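Local atomic coordinates of particle-associated lyase (Acinetobacter bacteriophage AP22, PDB entry 4Y9V), a protein that probably recognises and depolymerises the capsular polysaccharide of Acinetobacter baumannii as the trimeric tailspike lyase of the phage. Residues G423-G428 with G460-F465; Y362-I367 with L388-Y393. One frame throughout, in Å; residues are numbered along the deposited sequence.

Contact 1 (G423-G428 with G460-F465)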
loop_
_atom_site.group_PDB
_atom_site.type_symbol
_atom_site.label_atom_id
_atom_site.label_comp_id
_atom_site.label_asym_id
_atom_site.label_seq_id
_atom_site.Cartn_x
_atom_site.Cartn_y
_atom_site.Cartn_z
ATOM N N GLY A 423 4.049 3.805 12.498
ATOM C CA GLY A 423 4.020 5.038 11.781
ATOM C C GLY A 423 2.673 5.761 11.871
ATOM O O GLY A 423 1.732 5.313 12.476
ATOM N N GLY A 424 2.637 6.915 11.211
ATOM C CA GLY A 424 1.463 7.729 11.075
ATOM C C GLY A 424 1.580 9.041 11.843
ATOM O O GLY A 424 2.656 9.440 12.306
ATOM N N CYS A 425 0.435 9.729 11.927
ATOM C CA CYS A 425 0.350 11.090 12.428
ATOM C C CYS A 425 -0.896 11.211 13.314
ATOM O O CYS A 425 -2.011 11.045 12.826
ATOM C CB CYS A 425 0.273 12.045 11.248
ATOM S SG CYS A 425 0.147 13.761 11.762
ATOM N N ILE A 426 -0.686 11.507 14.594
ATOM C CA ILE A 426 -1.755 11.621 15.547
ATOM C C ILE A 426 -1.937 13.118 15.854
ATOM O O ILE A 426 -1.038 13.749 16.404
ATOM C CB ILE A 426 -1.452 10.834 16.846
ATOM C CG1 ILE A 426 -1.135 9.360 16.560
ATOM C CG2 ILE A 426 -2.613 10.993 17.819
ATOM C CD1 ILE A 426 -0.475 8.645 17.702
ATOM N N ASN A 427 -3.093 13.658 15.474
ATOM C CA ASN A 427 -3.395 15.062 15.606
ATOM C C ASN A 427 -4.376 15.315 16.731
ATOM O O ASN A 427 -5.371 14.590 16.871
ATOM C CB ASN A 427 -4.071 15.596 14.331
ATOM C CG ASN A 427 -3.182 15.550 13.156
ATOM O OD1 ASN A 427 -2.274 16.366 13.026
ATOM N ND2 ASN A 427 -3.414 14.667 12.249
ATOM N N GLY A 428 -4.140 16.368 17.512
ATOM C CA GLY A 428 -5.100 16.873 18.443
ATOM C C GLY A 428 -4.468 17.561 19.618
ATOM O O GLY A 428 -3.266 17.811 19.639
ATOM N N GLY A 460 8.204 5.779 13.873
ATOM C CA GLY A 460 8.266 7.228 13.805
ATOM C C GLY A 460 6.912 7.892 13.809
ATOM O O GLY A 460 6.770 9.006 13.297
ATOM N N VAL A 461 5.921 7.245 14.398
ATOM C CA VAL A 461 4.615 7.850 14.575
ATOM C C VAL A 461 4.760 9.138 15.379
ATOM O O VAL A 461 5.447 9.166 16.415
ATOM C CB VAL A 461 3.634 6.868 15.229
ATOM C CG1 VAL A 461 4.121 6.299 16.566
ATOM C CG2 VAL A 461 2.248 7.517 15.393
ATOM N N SER A 462 4.107 10.191 14.913
ATOM C CA SER A 462 4.163 11.491 15.552
ATOM C C SER A 462 2.845 11.787 16.256
ATOM O O SER A 462 1.776 11.267 15.920
ATOM C CB SER A 462 4.454 12.594 14.555
ATOM O OG SER A 462 3.373 12.747 13.621
ATOM N N CYS A 463 2.918 12.655 17.262
ATOM C CA CYS A 463 1.760 13.069 18.022
ATOM C C CYS A 463 1.967 14.512 18.419
ATOM O O CYS A 463 2.983 14.838 19.056
ATOM C CB CYS A 463 1.652 12.191 19.294
ATOM S SG CYS A 463 0.402 12.728 20.479
ATOM N N ASP A 464 1.010 15.385 18.066
ATOM C CA ASP A 464 1.116 16.826 18.360
ATOM C C ASP A 464 0.299 17.250 19.578
ATOM O O ASP A 464 0.046 18.428 19.772
ATOM C CB ASP A 464 0.847 17.726 17.188
ATOM C CG ASP A 464 -0.604 17.817 16.817
ATOM O OD1 ASP A 464 -1.359 16.941 17.251
ATOM O OD2 ASP A 464 -0.958 18.816 16.158
ATOM N N PHE A 465 -0.053 16.295 20.438
ATOM C CA PHE A 465 -0.804 16.641 21.652
ATOM C C PHE A 465 -0.003 17.571 22.535
ATOM O O PHE A 465 1.209 17.414 22.725
ATOM C CB PHE A 465 -1.124 15.394 22.444
ATOM C CG PHE A 465 -2.105 14.392 21.819
ATOM C CD1 PHE A 465 -2.698 14.603 20.584
ATOM C CD2 PHE A 465 -2.407 13.269 22.527
ATOM C CE1 PHE A 465 -3.594 13.655 20.090
ATOM C CE2 PHE A 465 -3.306 12.319 22.040
ATOM C CZ PHE A 465 -3.897 12.530 20.814
HETATM O O HOH W 1 1.505 14.463 14.865
HETATM O O HOH W 2 -2.923 18.851 14.413
HETATM O O HOH W 3 -2.417 20.196 18.446
#
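Ile426 of 423-428 packs along 460-465 where two successive coils of a right-handed parallel beta-helix, the pectin lyase-like fold, run side by side. The strands 424-427 and 461-463 lie 12° from parallel, joined by backbone bonds that include Ile426 N to Ser462 O at 2.8 Å. The tight side is the one bearing Ile426 and Cys463. There CD1 of Ile426 meets Val461 CG2 at 3.7 Å, and its CG2, anti to the backbone N, reaches Phe465 CZ at 3.6 Å, approaching the ring obliquely. One face of that ring carries Cys463 SG, which also accepts the Phe465 N-H; Trp471 of strand 470-476 touches Ile426, Val461 and Cys463. The side of Cys425 and Ser462 is looser and wetter: a water links Ser462 OG to Ile426 O. Beyond the strands Asp464 leans back toward the neighbouring coil, with amide and carboxylate planes of Asn427 and Asp464 almost perpendicular (88°). A second water donates to both side chains, to Asn427 OD1 and Asp464 OD2. The other carboxylate oxygen, Asp464 OD1, takes the N-H of Gly428 on its syn lone pair at 2.9 Å.

Contact 2 (Y362-I367 with L388-Y393)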
loop_
_atom_site.group_PDB
_atom_site.type_symbol
_atom_site.label_atom_id
_atom_site.label_comp_id
_atom_site.label_asym_id
_atom_site.label_seq_id
_atom_site.Cartn_x
_atom_site.Cartn_y
_atom_site.Cartn_z
ATOM N N TYR A 362 -5.989 -1.438 9.543
ATOM C CA TYR A 362 -6.283 -0.146 8.909
ATOM C C TYR A 362 -4.929 0.459 8.538
ATOM O O TYR A 362 -4.076 0.616 9.433
ATOM C CB TYR A 362 -7.045 0.843 9.802
ATOM C CG TYR A 362 -8.486 0.450 10.068
ATOM C CD1 TYR A 362 -8.822 -0.488 11.034
ATOM C CD2 TYR A 362 -9.508 1.013 9.330
ATOM C CE1 TYR A 362 -10.137 -0.840 11.261
ATOM C CE2 TYR A 362 -10.837 0.672 9.555
ATOM C CZ TYR A 362 -11.155 -0.283 10.518
ATOM O OH TYR A 362 -12.470 -0.583 10.686
ATOM N N SER A 363 -4.723 0.769 7.269
ATOM C CA SER A 363 -3.455 1.336 6.809
ATOM C C SER A 363 -3.724 2.553 5.939
ATOM O O SER A 363 -4.651 2.566 5.136
ATOM C CB SER A 363 -2.632 0.304 6.040
ATOM O OG SER A 363 -3.369 -0.287 4.982
ATOM N N ASN A 364 -2.874 3.570 6.100
ATOM C CA ASN A 364 -2.948 4.748 5.239
ATOM C C ASN A 364 -4.346 5.393 5.268
ATOM O O ASN A 364 -4.735 6.006 4.259
ATOM C CB ASN A 364 -2.536 4.415 3.799
ATOM C CG ASN A 364 -1.144 3.822 3.776
ATOM O OD1 ASN A 364 -0.200 4.442 4.225
ATOM N ND2 ASN A 364 -1.073 2.584 3.274
ATOM N N CYS A 365 -5.038 5.276 6.369
ATOM C CA CYS A 365 -6.395 5.797 6.485
ATOM C C CYS A 365 -6.420 7.131 7.238
ATOM O O CYS A 365 -5.582 7.369 8.103
ATOM C CB CYS A 365 -7.310 4.832 7.256
ATOM S SG CYS A 365 -7.720 3.298 6.356
ATOM N N ASP A 366 -7.440 7.918 6.935
ATOM C CA ASP A 366 -7.811 9.102 7.693
ATOM C C ASP A 366 -8.930 8.673 8.637
ATOM O O ASP A 366 -10.001 8.287 8.156
ATOM C CB ASP A 366 -8.324 10.224 6.779
ATOM C CG ASP A 366 -7.250 10.965 6.027
ATOM O OD1 ASP A 366 -7.622 11.812 5.205
ATOM O OD2 ASP A 366 -6.067 10.711 6.332
ATOM N N ILE A 367 -8.662 8.711 9.941
ATOM C CA ILE A 367 -9.601 8.200 10.933
ATOM C C ILE A 367 -9.947 9.328 11.897
ATOM O O ILE A 367 -9.101 9.819 12.638
ATOM C CB ILE A 367 -9.053 6.985 11.704
ATOM C CG1 ILE A 367 -8.562 5.885 10.741
ATOM C CG2 ILE A 367 -10.130 6.467 12.656
ATOM C CD1 ILE A 367 -7.899 4.727 11.407
ATOM N N LEU A 388 -2.123 -1.088 12.655
ATOM C CA LEU A 388 -2.493 0.292 12.367
ATOM C C LEU A 388 -1.270 0.955 11.725
ATOM O O LEU A 388 -0.372 1.410 12.422
ATOM C CB LEU A 388 -2.906 0.998 13.637
ATOM C CG LEU A 388 -4.222 0.516 14.250
ATOM C CD1 LEU A 388 -4.425 1.111 15.613
ATOM C CD2 LEU A 388 -5.405 0.851 13.329
ATOM N N THR A 389 -1.242 0.971 10.389
ATOM C CA THR A 389 -0.027 1.244 9.661
ATOM C C THR A 389 -0.150 2.585 8.944
ATOM O O THR A 389 -0.921 2.721 7.982
ATOM C CB THR A 389 0.272 0.121 8.678
ATOM O OG1 THR A 389 0.142 -1.111 9.369
ATOM C CG2 THR A 389 1.667 0.268 8.090
ATOM N N ASN A 390 0.600 3.592 9.392
ATOM C CA ASN A 390 0.680 4.852 8.657
ATOM C C ASN A 390 -0.662 5.552 8.509
ATOM O O ASN A 390 -0.909 6.205 7.480
ATOM C CB ASN A 390 1.407 4.689 7.345
ATOM C CG ASN A 390 2.339 5.836 7.099
ATOM O OD1 ASN A 390 2.280 6.869 7.751
ATOM N ND2 ASN A 390 3.186 5.671 6.117
ATOM N N ASN A 391 -1.522 5.487 9.531
ATOM C CA ASN A 391 -2.773 6.240 9.495
ATOM C C ASN A 391 -2.554 7.676 9.986
ATOM O O ASN A 391 -1.598 7.963 10.702
ATOM C CB ASN A 391 -3.833 5.565 10.369
ATOM C CG ASN A 391 -4.127 4.156 9.918
ATOM O OD1 ASN A 391 -4.388 3.881 8.739
ATOM N ND2 ASN A 391 -4.088 3.218 10.873
ATOM N N THR A 392 -3.521 8.526 9.632
ATOM C CA THR A 392 -3.629 9.876 10.174
ATOM C C THR A 392 -4.898 9.907 11.037
ATOM O O THR A 392 -5.969 9.548 10.561
ATOM C CB THR A 392 -3.683 10.915 9.068
ATOM O OG1 THR A 392 -2.481 10.799 8.300
ATOM C CG2 THR A 392 -3.765 12.302 9.644
ATOM N N TYR A 393 -4.733 10.322 12.277
ATOM C CA TYR A 393 -5.819 10.330 13.255
ATOM C C TYR A 393 -6.151 11.770 13.587
ATOM O O TYR A 393 -5.247 12.572 13.856
ATOM C CB TYR A 393 -5.401 9.600 14.549
ATOM C CG TYR A 393 -4.826 8.218 14.322
ATOM C CD1 TYR A 393 -3.486 8.053 14.002
ATOM C CD2 TYR A 393 -5.617 7.063 14.440
ATOM C CE1 TYR A 393 -2.923 6.800 13.801
ATOM C CE2 TYR A 393 -5.072 5.809 14.231
ATOM C CZ TYR A 393 -3.724 5.679 13.912
ATOM O OH TYR A 393 -3.226 4.411 13.657
#
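Tyr362 O is held by two donors from 388-393, the backbone N of Thr389 and the side-chain ND2 of Asn391, each 3.0 Å away. Thr389 N lies in the carbonyl plane, whereas ND2 comes from above it, 63° out of plane, although the acceptor is close to the plane of the Asn391 amide. The other end of that amide points to the facing turn: Asn391 OD1 accepts Cys365 N at 2.8 Å, in the carbonyl plane and on a lone pair. With CG anti to its own carbonyl carbon (chi1 -60°), Asn391 is directed into the bend between strands 360-363 and 366-368. Its ND2 also donates to Tyr393 OH at 3.1 Å, so three bonds fix the amide's rotation. Asn364 and Asn390 both take positive phi where the two coils turn their corners in step. Past the corner, parallel pairing resumes as Thr392 N donates to Cys365 O and Ile367 N to Thr392 O. Inside, Ile367 CD1 lies against the Asn391 amide and 4.1 Å from Tyr393 CE2, while Leu388 CD2 packs on Tyr362 CB. Outside, in the conformers given, Asp366 and Thr392 run alongside each other, Asp366 OD1 forms a salt bridge with Arg342 of the second subunit, and Asn390 OD1 accepts from Lys387 of that subunit. This is a buried asparagine at the corner of a parallel beta-helix coil, its amide bridging successive coils. The chemistry implies that one side chain supplies both a donor and an acceptor to backbone atoms where the corner interrupts regular strand pairing, which is consistent with a polar link between coils at that break.

How the contacts relate
Contact 2 closes before contact 1 opens along the chain, and their centres lie 11 Å apart within the same pectin lyase-like region. Strands 366-368, 391-394, 424-427 and 461-463 follow one another in parallel on one wall of the beta-helix, so the two contacts are alternate steps along its axis, with the pairing of 391-394 and 424-427 between them. In that middle step Tyr393 N probably bonds to Cys425 O and Asn427 N to Tyr393 O, each at 2.9 Å. Contact 2 also spans the corner from the adjoining wall, formed by 360-363 and 384-389. Both touch the second subunit, so this run of stacked coils contributes to the trimeric shaft as well as to the single-chain helix.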